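Local structure of putative secreted protein (4PEY) at residues A[43-48]-A[72-77]; A[50-55]-A[289-294]; A[283-288]-A[305-310]; A[312-317]-A[336-341]. The protein removes glucose units successively from the non-reducing ends of beta-1,3-glucans such as laminarin, as a secreted exo-acting glycoside hydrolase of family 55. The protein carries 1 engineered substitution. All coordinates share one frame; numbering follows the deposited sequence. Where two conformers were deposited one is given.

Contact 1: A[43-48]-A[72-77]; sequences RKQESN and GFYTSI
Two tight turns meet where the chain leaves helix 34-45 and enters strand 75-79: a type I turn from Gln45 to Asn48 and a type II turn from Gly72 to Thr75. Gln45 grips the second turn at two points. Gln45 O accepts Phe73 N at 3.1 Å and, from the opposite face of its plane, Asn48 N, which closes its own turn. With the chain bent at chi2 (-51°), Gln45 NE2 comes back to Phe73 O at 3.0 Å; that oxygen lies in the plane of the Gln45 amide, though the N-H comes from above the Phe73 carbonyl plane. Gln45 OE1 takes Asn48 ND2 at 3.1 Å, so the amide rotation is fixed from both ends. Phe73 turns the edge of its ring to backbone oxygens, CD1 lying 3.4 Å from Glu46 O. The Tyr74 ring edge does likewise, CE2 lying 3.4 Å from Asn48 O. Gly72 packs so close, its CA 4.3 Å from Glu46 CA, that a beta carbon would strike the backbone of Gln45 and Glu46. Outward, the Glu46 side chain is about 5 Å from a bound glucose. Two beta turns thus pack together at the start of the N-terminal parallel beta-helix of a family 55 enzyme.

Contact 2: A[50-55]-A[289-294]; sequences FGTDRY and PGVYHV
Arg54 carries most of this contact, packing against Pro289 and Gly290 at its base and passing under Val291 at its end, with no hydrogen bond between the two segments. The touching parts, 52-55 and 289-291, run almost antiparallel, yet they meet through carbon packing and not as paired strands. At its base, Arg54 CB sits 3.6 Å from Pro289 CB and the same CB is 3.6 Å from Gly290 N. Farther out, Val291 CG2 rides over the centre of the guanidinium, 3.8 Å above its plane. That same methyl also meets the loop backbone, with Thr52 O 3.7 Å from Val291 CG2.

The polar bonds hold the flat group still. A bend at chi2 (-69°) folds the arginine back over its own loop, where Arg54 NH1 donates to Gly51 O at 2.9 Å and to Asp53 O at 3.0 Å, both oxygens in the guanidinium plane. NE and NH2 are taken up farther along the chain by Leu312 O and Thr314 OG1. All three nitrogens are therefore engaged, and a charged group that is buried has its N-H bonds spent largely on backbone oxygens.

The third kind of contact is cation-pi: the Tyr74 ring covers the guanidinium face turned away from Val291, so the group is sandwiched between a methyl and an aromatic ring. In the fold, the loop between helix 34-45 and strand 55-59 is thereby laid against the start of strand 291-294, which pairs with strand 314-317, while Pro289 also touches Val24 of strand 24-27.

Contact 3: A[283-288]-A[305-310]; sequences LHLLFT and TVALGL
His284 and Val306 open a parallel strand pair in which backbone donors and acceptors between 284-287 and 306-309 are matched in turn. The first bond uses a side chain: Val306 N gives its hydrogen to His284 ND1 at 2.9 Å, almost dead straight (176°) and close to the ring plane. An acceptor at ND1 suggests a neutral ring with its proton on NE2. Then the backbone takes over. Leu285 N donates to Val306 O (2.9 Å), and Leu285 O receives Leu308 N (2.9 Å). Phe287 N follows with Leu308 O (2.8 Å), and Phe287 O with Leu310 N (2.9 Å). Two carbonyls are also shared with CA-H groups: Ala307 CA comes to 3.4 Å from Leu285 O, and Leu286 CA makes a similar approach to Leu308 O. With His284 replaced by an alanine, the Val306 N-H would probably lose its acceptor, and a gap would be likely beside Thr305.

The backbones of His284, Leu286 and Thr288 look the other way and bond to strand 263-266 and Gln262 just before it. Thr288 OG1 is satisfied by Val266 O, and Thr305 OG1 by Arg302 O.

On one face of the sheet Leu286 and Leu308 lie side by side, CD1 of the former 3.9 Å from CD2 of the latter; CG anti to the backbone N in both points them the same way. The other face carries Leu285, Ala307 and Phe287. Leu285 packs there on helix 272-280, and Ala307 and Phe287 on strand 298-300, while strand 263-266 flanks 284-287 and strand 333-335 continues the sheet beyond 306-309.

Contact 4: A[312-317]-A[336-341]; sequences LATIIP and GLLVDA
Thr314 sets OG1 anti to its carbonyl carbon (chi1 -63°) and CG2 anti to its N, while Leu338 swings CG anti to the backbone N (chi1 169°), and the two side chains lie alongside each other with OG1 of Thr314 3.5 Å from CD2 of Leu338. The methyl CG2 of Thr314 then meets Asp340 CB at 3.7 Å. Asp340 in turn lies beside Ile316, and its carboxylate is held by a salt bridge to Arg374. Thr314 OG1 donates to Leu312 O at 2.8 Å; a valine in its place would probably take one of two donors from Leu312 O, Arg54 NE being the other, and leave Arg54 NH2 without its hydroxyl mate.

The backbone bonds are those of parallel strands: Leu338 N to Ala313 O (3.0 Å), Ile315 N to Leu338 O (2.8 Å) and Asp340 N to Ile315 O (2.9 Å). Before these, one water spans the gap, donating to Gly336 O and accepting from Leu312 N. Nearby, Ala313 CB rests 4.0 Å from Leu337 CD2. The strands are twisted by 24°, and this parallel pairing of successive rungs is characteristic of the right-handed beta-helix, here the C-terminal one of family 55.

Contacts 1 and 2 belong together: their centres are 12 Å apart, and segment 72-77 pairs with strand 55-59 through probable hydrogen bonds, Tyr74 O to Tyr55 N and Ser76 N to Tyr55 O, each 3.0 Å. Contact 2 carries the N-terminal beta-helix across to the C-terminal one, where contacts 3 and 4 are strand pairings on different faces, joined at a corner. Contact 4 lies about 8 Å from contact 2, centre to centre, because strand 291-294 pairs with 314-317, Tyr292 N reaching Thr314 O at 2.7 Å. Tyr74 of contact 1 and Leu338 of contact 4 also touch, and their side chains are about 8 and 7 Å from that of substrate-binding Trp402. Contact 3 lies away from the active site.

Contact 1: A[43-48]-A[72-77]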
loop_
_atom_site.group_PDB
_atom_site.type_symbol
_atom_site.label_atom_id
_atom_site.label_comp_id
_atom_site.label_asym_id
_atom_site.label_seq_id
_atom_site.Cartn_x
_atom_site.Cartn_y
_atom_site.Cartn_z
ATOM N N ARG A 43 12.230 5.412 -19.957
ATOM C CA ARG A 43 11.903 4.856 -21.274
ATOM C C ARG A 43 11.740 3.340 -21.197
ATOM O O ARG A 43 10.832 2.775 -21.809
ATOM C CB ARG A 43 12.973 5.216 -22.314
ATOM C CG ARG A 43 12.944 6.674 -22.770
ATOM C CD ARG A 43 13.745 6.894 -24.061
ATOM N NE ARG A 43 15.148 6.501 -23.932
ATOM C CZ ARG A 43 16.114 7.293 -23.471
ATOM N NH1 ARG A 43 17.361 6.845 -23.394
ATOM N NH2 ARG A 43 15.836 8.533 -23.087
ATOM N N LYS A 44 12.606 2.691 -20.422
ATOM C CA LYS A 44 12.531 1.244 -20.250
ATOM C C LYS A 44 11.354 0.809 -19.379
ATOM O O LYS A 44 10.794 -0.264 -19.598
ATOM C CB LYS A 44 13.836 0.708 -19.649
ATOM C CG LYS A 44 15.011 0.751 -20.607
ATOM C CD LYS A 44 16.266 0.163 -19.978
ATOM C CE LYS A 44 16.733 0.974 -18.778
ATOM N NZ LYS A 44 18.062 0.506 -18.276
ATOM N N GLN A 45 10.974 1.639 -18.404
ATOM C CA GLN A 45 9.997 1.224 -17.391
ATOM C C GLN A 45 8.588 1.775 -17.589
ATOM O O GLN A 45 7.647 1.299 -16.952
ATOM C CB GLN A 45 10.482 1.623 -15.993
ATOM C CG GLN A 45 11.701 0.836 -15.536
ATOM C CD GLN A 45 11.491 -0.659 -15.685
ATOM O OE1 GLN A 45 12.020 -1.294 -16.602
ATOM N NE2 GLN A 45 10.693 -1.227 -14.802
ATOM N N GLU A 46 8.449 2.764 -18.470
ATOM C CA GLU A 46 7.175 3.453 -18.679
ATOM C C GLU A 46 5.974 2.513 -18.859
ATOM O O GLU A 46 4.952 2.668 -18.185
ATOM C CB GLU A 46 7.277 4.379 -19.896
ATOM C CG GLU A 46 5.990 5.121 -20.209
ATOM C CD GLU A 46 6.144 6.081 -21.369
ATOM O OE1 GLU A 46 7.097 5.928 -22.160
ATOM O OE2 GLU A 46 5.309 6.992 -21.496
ATOM N N SER A 47 6.087 1.544 -19.758
ATOM C CA SER A 47 4.969 0.635 -19.991
ATOM C C SER A 47 5.320 -0.795 -19.593
ATOM O O SER A 47 4.657 -1.746 -20.013
ATOM C CB SER A 47 4.530 0.682 -21.457
ATOM O OG SER A 47 5.597 0.338 -22.318
ATOM N N ASN A 48 6.358 -0.941 -18.774
ATOM C CA ASN A 48 6.836 -2.267 -18.367
ATOM C C ASN A 48 6.044 -2.803 -17.175
ATOM O O ASN A 48 6.594 -3.010 -16.094
ATOM C CB ASN A 48 8.332 -2.190 -18.037
ATOM C CG ASN A 48 9.016 -3.542 -18.061
ATOM O OD1 ASN A 48 8.394 -4.571 -18.341
ATOM N ND2 ASN A 48 10.314 -3.543 -17.780
ATOM N N GLY A 72 8.373 5.476 -13.883
ATOM C CA GLY A 72 7.647 4.366 -14.480
ATOM C C GLY A 72 7.406 3.222 -13.514
ATOM O O GLY A 72 7.518 3.401 -12.300
ATOM N N PHE A 73 7.071 2.048 -14.045
ATOM C CA PHE A 73 6.851 0.868 -13.216
ATOM C C PHE A 73 8.119 0.459 -12.467
ATOM O O PHE A 73 9.228 0.656 -12.964
ATOM C CB PHE A 73 6.366 -0.313 -14.066
ATOM C CG PHE A 73 4.931 -0.198 -14.505
ATOM C CD1 PHE A 73 4.604 0.364 -15.735
ATOM C CD2 PHE A 73 3.903 -0.631 -13.668
ATOM C CE1 PHE A 73 3.277 0.470 -16.133
ATOM C CE2 PHE A 73 2.579 -0.529 -14.056
ATOM C CZ PHE A 73 2.262 0.025 -15.289
ATOM N N TYR A 74 7.927 -0.110 -11.277
ATOM C CA TYR A 74 9.002 -0.702 -10.469
ATOM C C TYR A 74 10.197 0.227 -10.311
ATOM O O TYR A 74 11.352 -0.201 -10.356
ATOM C CB TYR A 74 9.463 -2.034 -11.067
ATOM C CG TYR A 74 8.344 -3.006 -11.354
ATOM C CD1 TYR A 74 7.664 -3.653 -10.322
ATOM C CD2 TYR A 74 7.961 -3.276 -12.662
ATOM C CE1 TYR A 74 6.634 -4.552 -10.593
ATOM C CE2 TYR A 74 6.933 -4.162 -12.943
ATOM C CZ TYR A 74 6.277 -4.800 -11.907
ATOM O OH TYR A 74 5.260 -5.676 -12.210
ATOM N N THR A 75 9.900 1.501 -10.093
ATOM C CA THR A 75 10.922 2.504 -9.870
ATOM C C THR A 75 10.619 3.219 -8.557
ATOM O O THR A 75 9.522 3.746 -8.383
ATOM C CB THR A 75 10.977 3.519 -11.038
ATOM O OG1 THR A 75 11.227 2.818 -12.266
ATOM C CG2 THR A 75 12.079 4.517 -10.819
ATOM N N SER A 76 11.576 3.208 -7.628
ATOM C CA SER A 76 11.482 4.034 -6.431
ATOM C C SER A 76 12.403 5.231 -6.593
ATOM O O SER A 76 13.460 5.131 -7.225
ATOM C CB SER A 76 11.861 3.252 -5.166
ATOM O OG SER A 76 13.192 2.764 -5.233
ATOM N N ILE A 77 12.005 6.368 -6.032
ATOM C CA ILE A 77 12.897 7.524 -6.012
ATOM C C ILE A 77 12.878 8.113 -4.613
ATOM O O ILE A 77 11.828 8.188 -3.975
ATOM C CB ILE A 77 12.510 8.583 -7.084
ATOM C CG1 ILE A 77 13.547 9.708 -7.131
ATOM C CG2 ILE A 77 11.098 9.125 -6.861
ATOM C CD1 ILE A 77 13.424 10.577 -8.366
#

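Contact 2: A[50-55]-A[289-294]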
loop_
_atom_site.group_PDB
_atom_site.type_symbol
_atom_site.label_atom_id
_atom_site.label_comp_id
_atom_site.label_asym_id
_atom_site.label_seq_id
_atom_site.Cartn_x
_atom_site.Cartn_y
_atom_site.Cartn_z
ATOM N N PHE A 50 4.612 -5.616 -16.277
ATOM C CA PHE A 50 4.828 -6.928 -15.668
ATOM C C PHE A 50 6.242 -7.490 -15.844
ATOM O O PHE A 50 6.470 -8.676 -15.611
ATOM C CB PHE A 50 3.806 -7.930 -16.223
ATOM C CG PHE A 50 2.382 -7.595 -15.875
ATOM C CD1 PHE A 50 1.938 -7.683 -14.556
ATOM C CD2 PHE A 50 1.481 -7.200 -16.859
ATOM C CE1 PHE A 50 0.626 -7.382 -14.227
ATOM C CE2 PHE A 50 0.161 -6.894 -16.532
ATOM C CZ PHE A 50 -0.266 -6.987 -15.220
ATOM N N GLY A 51 7.190 -6.642 -16.227
ATOM C CA GLY A 51 8.554 -7.092 -16.421
ATOM C C GLY A 51 9.262 -7.358 -15.107
ATOM O O GLY A 51 8.731 -7.061 -14.033
ATOM N N THR A 52 10.473 -7.901 -15.192
ATOM C CA THR A 52 11.233 -8.255 -13.999
ATOM C C THR A 52 12.325 -7.241 -13.655
ATOM O O THR A 52 13.009 -7.389 -12.641
ATOM C CB THR A 52 11.871 -9.650 -14.142
ATOM O OG1 THR A 52 12.619 -9.718 -15.363
ATOM C CG2 THR A 52 10.789 -10.738 -14.149
ATOM N N ASP A 53 12.475 -6.197 -14.465
ATOM C CA ASP A 53 13.462 -5.175 -14.141
ATOM C C ASP A 53 12.981 -4.333 -12.950
ATOM O O ASP A 53 11.779 -4.145 -12.750
ATOM C CB ASP A 53 13.763 -4.296 -15.360
ATOM C CG ASP A 53 14.663 -5.001 -16.385
ATOM O OD1 ASP A 53 15.292 -6.028 -16.048
ATOM O OD2 ASP A 53 14.763 -4.515 -17.525
ATOM N N ARG A 54 13.938 -3.858 -12.152
ATOM C CA ARG A 54 13.681 -3.126 -10.909
ATOM C C ARG A 54 14.729 -2.037 -10.725
ATOM O O ARG A 54 15.913 -2.295 -10.935
ATOM C CB ARG A 54 13.725 -4.067 -9.696
ATOM C CG ARG A 54 12.710 -5.202 -9.703
ATOM C CD ARG A 54 11.310 -4.654 -9.515
ATOM N NE ARG A 54 10.314 -5.702 -9.285
ATOM C CZ ARG A 54 9.651 -6.346 -10.244
ATOM N NH1 ARG A 54 9.893 -6.085 -11.524
ATOM N NH2 ARG A 54 8.752 -7.271 -9.924
ATOM N N TYR A 55 14.316 -0.846 -10.288
ATOM C CA TYR A 55 15.252 0.269 -10.129
ATOM C C TYR A 55 14.971 1.100 -8.900
ATOM O O TYR A 55 13.809 1.448 -8.639
ATOM C CB TYR A 55 15.208 1.209 -11.339
ATOM C CG TYR A 55 15.581 0.582 -12.649
ATOM C CD1 TYR A 55 14.615 -0.016 -13.449
ATOM C CD2 TYR A 55 16.890 0.606 -13.101
ATOM C CE1 TYR A 55 14.945 -0.584 -14.652
ATOM C CE2 TYR A 55 17.232 0.041 -14.309
ATOM C CZ TYR A 55 16.255 -0.550 -15.079
ATOM O OH TYR A 55 16.589 -1.116 -16.287
ATOM N N PRO A 289 17.025 -3.801 -5.338
ATOM C CA PRO A 289 15.977 -4.026 -6.343
ATOM C C PRO A 289 16.240 -5.255 -7.195
ATOM O O PRO A 289 17.298 -5.385 -7.810
ATOM C CB PRO A 289 16.022 -2.753 -7.201
ATOM C CG PRO A 289 16.741 -1.732 -6.340
ATOM C CD PRO A 289 17.734 -2.531 -5.564
ATOM N N GLY A 290 15.270 -6.159 -7.217
ATOM C CA GLY A 290 15.380 -7.363 -8.008
ATOM C C GLY A 290 14.226 -8.282 -7.694
ATOM O O GLY A 290 13.328 -7.920 -6.937
ATOM N N VAL A 291 14.260 -9.469 -8.281
ATOM C CA VAL A 291 13.235 -10.470 -8.067
ATOM C C VAL A 291 13.887 -11.696 -7.456
ATOM O O VAL A 291 14.822 -12.274 -8.035
ATOM C CB VAL A 291 12.514 -10.832 -9.381
ATOM C CG1 VAL A 291 11.498 -11.945 -9.152
ATOM C CG2 VAL A 291 11.833 -9.602 -9.969
ATOM N N TYR A 292 13.381 -12.092 -6.293
ATOM C CA TYR A 292 13.978 -13.148 -5.481
ATOM C C TYR A 292 13.060 -14.355 -5.324
ATOM O O TYR A 292 12.061 -14.276 -4.626
ATOM C CB TYR A 292 14.335 -12.594 -4.093
ATOM C CG TYR A 292 15.236 -11.394 -4.161
ATOM C CD1 TYR A 292 14.716 -10.099 -4.206
ATOM C CD2 TYR A 292 16.610 -11.551 -4.212
ATOM C CE1 TYR A 292 15.555 -8.994 -4.288
ATOM C CE2 TYR A 292 17.448 -10.463 -4.291
ATOM C CZ TYR A 292 16.918 -9.186 -4.326
ATOM O OH TYR A 292 17.778 -8.115 -4.406
ATOM N N HIS A 293 13.402 -15.469 -5.965
ATOM C CA HIS A 293 12.684 -16.723 -5.735
ATOM C C HIS A 293 13.193 -17.366 -4.452
ATOM O O HIS A 293 14.401 -17.414 -4.216
ATOM C CB HIS A 293 12.862 -17.694 -6.910
ATOM C CG HIS A 293 12.112 -17.296 -8.140
ATOM N ND1 HIS A 293 10.900 -17.856 -8.489
ATOM C CD2 HIS A 293 12.392 -16.379 -9.098
ATOM C CE1 HIS A 293 10.467 -17.303 -9.610
ATOM N NE2 HIS A 293 11.358 -16.406 -10.001
ATOM N N VAL A 294 12.282 -17.864 -3.626
ATOM C CA VAL A 294 12.677 -18.584 -2.419
ATOM C C VAL A 294 12.021 -19.973 -2.393
ATOM O O VAL A 294 10.863 -20.129 -2.777
ATOM C CB VAL A 294 12.317 -17.790 -1.129
ATOM C CG1 VAL A 294 13.120 -16.502 -1.057
ATOM C CG2 VAL A 294 10.820 -17.495 -1.043
#

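Contact 3: A[283-288]-A[305-310]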
loop_
_atom_site.group_PDB
_atom_site.type_symbol
_atom_site.label_atom_id
_atom_site.label_comp_id
_atom_site.label_asym_id
_atom_site.label_seq_id
_atom_site.Cartn_x
_atom_site.Cartn_y
_atom_site.Cartn_z
ATOM N N LEU A 283 21.484 -9.788 11.973
ATOM C CA LEU A 283 21.440 -8.767 10.923
ATOM C C LEU A 283 20.015 -8.412 10.523
ATOM O O LEU A 283 19.113 -9.253 10.563
ATOM C CB LEU A 283 22.209 -9.230 9.686
ATOM C CG LEU A 283 23.709 -9.453 9.894
ATOM C CD1 LEU A 283 24.319 -10.054 8.642
ATOM C CD2 LEU A 283 24.421 -8.157 10.275
ATOM N N HIS A 284 19.828 -7.156 10.137
ATOM C CA HIS A 284 18.603 -6.734 9.478
ATOM C C HIS A 284 18.696 -7.092 7.999
ATOM O O HIS A 284 19.713 -7.629 7.553
ATOM C CB HIS A 284 18.390 -5.236 9.682
ATOM C CG HIS A 284 18.355 -4.833 11.125
ATOM N ND1 HIS A 284 17.190 -4.822 11.862
ATOM C CD2 HIS A 284 19.342 -4.458 11.971
ATOM C CE1 HIS A 284 17.459 -4.438 13.097
ATOM N NE2 HIS A 284 18.758 -4.216 13.193
ATOM N N LEU A 285 17.632 -6.818 7.247
ATOM C CA LEU A 285 17.582 -7.170 5.826
ATOM C C LEU A 285 17.344 -5.941 4.963
ATOM O O LEU A 285 16.394 -5.199 5.193
ATOM C CB LEU A 285 16.475 -8.198 5.560
ATOM C CG LEU A 285 16.640 -9.552 6.264
ATOM C CD1 LEU A 285 15.417 -10.426 6.029
ATOM C CD2 LEU A 285 17.904 -10.271 5.800
ATOM N N LEU A 286 18.210 -5.734 3.974
ATOM C CA LEU A 286 18.011 -4.708 2.955
ATOM C C LEU A 286 17.916 -5.380 1.599
ATOM O O LEU A 286 18.927 -5.870 1.086
ATOM C CB LEU A 286 19.157 -3.687 2.961
ATOM C CG LEU A 286 18.985 -2.506 1.999
ATOM C CD1 LEU A 286 17.859 -1.594 2.473
ATOM C CD2 LEU A 286 20.290 -1.731 1.849
ATOM N N PHE A 287 16.710 -5.426 1.026
ATOM C CA PHE A 287 16.521 -6.054 -0.275
ATOM C C PHE A 287 16.792 -5.044 -1.384
ATOM O O PHE A 287 16.021 -4.105 -1.595
ATOM C CB PHE A 287 15.102 -6.633 -0.426
ATOM C CG PHE A 287 14.824 -7.815 0.461
ATOM C CD1 PHE A 287 14.445 -7.633 1.781
ATOM C CD2 PHE A 287 14.932 -9.112 -0.031
ATOM C CE1 PHE A 287 14.180 -8.724 2.598
ATOM C CE2 PHE A 287 14.676 -10.198 0.784
ATOM C CZ PHE A 287 14.297 -10.006 2.095
ATOM N N THR A 288 17.890 -5.237 -2.102
ATOM C CA THR A 288 18.194 -4.378 -3.239
ATOM C C THR A 288 17.205 -4.715 -4.367
ATOM O O THR A 288 16.590 -5.787 -4.351
ATOM C CB THR A 288 19.659 -4.557 -3.697
ATOM O OG1 THR A 288 19.875 -5.895 -4.160
ATOM C CG2 THR A 288 20.608 -4.270 -2.542
ATOM N N THR A 305 13.619 -6.542 14.048
ATOM C CA THR A 305 14.249 -6.721 12.746
ATOM C C THR A 305 13.588 -5.834 11.701
ATOM O O THR A 305 12.362 -5.855 11.551
ATOM C CB THR A 305 14.171 -8.183 12.257
ATOM O OG1 THR A 305 14.766 -9.056 13.220
ATOM C CG2 THR A 305 14.901 -8.349 10.935
ATOM N N VAL A 306 14.407 -5.061 10.990
ATOM C CA VAL A 306 13.957 -4.288 9.841
ATOM C C VAL A 306 14.171 -5.100 8.566
ATOM O O VAL A 306 15.260 -5.626 8.339
ATOM C CB VAL A 306 14.716 -2.942 9.727
ATOM C CG1 VAL A 306 14.298 -2.176 8.469
ATOM C CG2 VAL A 306 14.481 -2.088 10.964
ATOM N N ALA A 307 13.132 -5.205 7.740
ATOM C CA ALA A 307 13.251 -5.838 6.439
ATOM C C ALA A 307 12.766 -4.816 5.425
ATOM O O ALA A 307 11.560 -4.632 5.241
ATOM C CB ALA A 307 12.436 -7.123 6.367
ATOM N N LEU A 308 13.725 -4.137 4.799
ATOM C CA LEU A 308 13.456 -2.958 3.983
ATOM C C LEU A 308 13.787 -3.215 2.528
ATOM O O LEU A 308 14.913 -3.603 2.217
ATOM C CB LEU A 308 14.276 -1.767 4.501
ATOM C CG LEU A 308 14.203 -0.436 3.739
ATOM C CD1 LEU A 308 12.772 0.109 3.704
ATOM C CD2 LEU A 308 15.178 0.584 4.351
ATOM N N GLY A 309 12.818 -2.998 1.638
ATOM C CA GLY A 309 13.048 -3.172 0.217
ATOM C C GLY A 309 13.266 -1.859 -0.517
ATOM O O GLY A 309 12.683 -0.830 -0.166
ATOM N N LEU A 310 14.117 -1.909 -1.539
ATOM C CA LEU A 310 14.352 -0.796 -2.452
ATOM C C LEU A 310 13.842 -1.163 -3.840
ATOM O O LEU A 310 13.869 -2.331 -4.216
ATOM C CB LEU A 310 15.848 -0.457 -2.525
ATOM C CG LEU A 310 16.585 -0.222 -1.206
ATOM C CD1 LEU A 310 18.082 -0.014 -1.443
ATOM C CD2 LEU A 310 15.979 0.967 -0.478
#

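Contact 4: A[312-317]-A[336-341]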
loop_
_atom_site.group_PDB
_atom_site.type_symbol
_atom_site.label_atom_id
_atom_site.label_comp_id
_atom_site.label_asym_id
_atom_site.label_seq_id
_atom_site.Cartn_x
_atom_site.Cartn_y
_atom_site.Cartn_z
ATOM N N LEU A 312 11.072 -1.619 -5.398
ATOM C CA LEU A 312 10.002 -2.618 -5.534
ATOM C C LEU A 312 10.575 -4.042 -5.599
ATOM O O LEU A 312 10.101 -4.898 -6.357
ATOM C CB LEU A 312 9.124 -2.314 -6.764
ATOM C CG LEU A 312 7.952 -1.352 -6.511
ATOM C CD1 LEU A 312 6.923 -1.996 -5.584
ATOM C CD2 LEU A 312 8.406 0.013 -5.962
ATOM N N ALA A 313 11.590 -4.278 -4.775
ATOM C CA ALA A 313 12.134 -5.613 -4.555
ATOM C C ALA A 313 11.000 -6.614 -4.355
ATOM O O ALA A 313 10.064 -6.366 -3.595
ATOM C CB ALA A 313 13.073 -5.616 -3.349
ATOM N N THR A 314 11.096 -7.740 -5.048
ATOM C CA THR A 314 9.991 -8.671 -5.159
ATOM C C THR A 314 10.401 -10.064 -4.720
ATOM O O THR A 314 11.473 -10.538 -5.090
ATOM C CB THR A 314 9.475 -8.709 -6.617
ATOM O OG1 THR A 314 8.961 -7.418 -6.958
ATOM C CG2 THR A 314 8.379 -9.763 -6.814
ATOM N N ILE A 315 9.537 -10.711 -3.938
ATOM C CA ILE A 315 9.769 -12.074 -3.490
ATOM C C ILE A 315 8.738 -13.008 -4.111
ATOM O O ILE A 315 7.536 -12.766 -3.998
ATOM C CB ILE A 315 9.695 -12.187 -1.958
ATOM C CG1 ILE A 315 10.731 -11.265 -1.314
ATOM C CG2 ILE A 315 9.906 -13.633 -1.521
ATOM C CD1 ILE A 315 10.469 -10.972 0.136
ATOM N N ILE A 316 9.208 -14.064 -4.778
ATOM C CA ILE A 316 8.317 -15.080 -5.324
ATOM C C ILE A 316 8.548 -16.391 -4.587
ATOM O O ILE A 316 9.646 -16.951 -4.641
ATOM C CB ILE A 316 8.535 -15.313 -6.833
ATOM C CG1 ILE A 316 8.194 -14.049 -7.635
ATOM C CG2 ILE A 316 7.702 -16.508 -7.324
ATOM C CD1 ILE A 316 8.636 -14.140 -9.097
ATOM N N PRO A 317 7.519 -16.886 -3.886
ATOM C CA PRO A 317 7.654 -18.184 -3.222
ATOM C C PRO A 317 7.439 -19.330 -4.213
ATOM O O PRO A 317 6.391 -19.414 -4.866
ATOM C CB PRO A 317 6.559 -18.144 -2.152
ATOM C CG PRO A 317 5.478 -17.283 -2.781
ATOM C CD PRO A 317 6.197 -16.273 -3.664
ATOM N N GLY A 336 8.210 -1.989 1.978
ATOM C CA GLY A 336 8.593 -1.779 0.591
ATOM C C GLY A 336 8.902 -3.031 -0.196
ATOM O O GLY A 336 9.860 -3.052 -0.967
ATOM N N LEU A 337 8.094 -4.070 -0.005
ATOM C CA LEU A 337 8.269 -5.334 -0.716
ATOM C C LEU A 337 7.016 -5.729 -1.474
ATOM O O LEU A 337 5.908 -5.538 -0.976
ATOM C CB LEU A 337 8.628 -6.455 0.264
ATOM C CG LEU A 337 9.961 -6.300 0.996
ATOM C CD1 LEU A 337 10.052 -7.288 2.157
ATOM C CD2 LEU A 337 11.113 -6.520 0.020
ATOM N N LEU A 338 7.205 -6.309 -2.660
ATOM C CA LEU A 338 6.117 -6.941 -3.397
ATOM C C LEU A 338 6.252 -8.449 -3.270
ATOM O O LEU A 338 7.305 -9.002 -3.578
ATOM C CB LEU A 338 6.139 -6.524 -4.875
ATOM C CG LEU A 338 5.232 -7.268 -5.866
ATOM C CD1 LEU A 338 3.750 -7.128 -5.518
ATOM C CD2 LEU A 338 5.487 -6.768 -7.280
ATOM N N VAL A 339 5.198 -9.113 -2.803
ATOM C CA VAL A 339 5.167 -10.571 -2.770
ATOM C C VAL A 339 4.312 -11.029 -3.939
ATOM O O VAL A 339 3.157 -10.648 -4.045
ATOM C CB VAL A 339 4.609 -11.117 -1.437
ATOM C CG1 VAL A 339 4.522 -12.647 -1.475
ATOM C CG2 VAL A 339 5.498 -10.668 -0.284
ATOM N N ASP A 340 4.907 -11.829 -4.817
ATOM C CA ASP A 340 4.327 -12.190 -6.106
ATOM C C ASP A 340 4.123 -13.704 -6.142
ATOM O O ASP A 340 5.098 -14.455 -6.122
ATOM C CB ASP A 340 5.277 -11.714 -7.219
ATOM C CG ASP A 340 4.666 -11.750 -8.608
ATOM O OD1 ASP A 340 3.425 -11.762 -8.747
ATOM O OD2 ASP A 340 5.458 -11.734 -9.578
ATOM N N ALA A 341 2.869 -14.158 -6.166
ATOM C CA ALA A 341 2.571 -15.593 -6.093
ATOM C C ALA A 341 3.192 -16.386 -7.240
ATOM O O ALA A 341 3.246 -15.922 -8.387
ATOM C CB ALA A 341 1.061 -15.827 -6.056
HETATM O O HOH W 1 10.652 -0.934 -2.582
#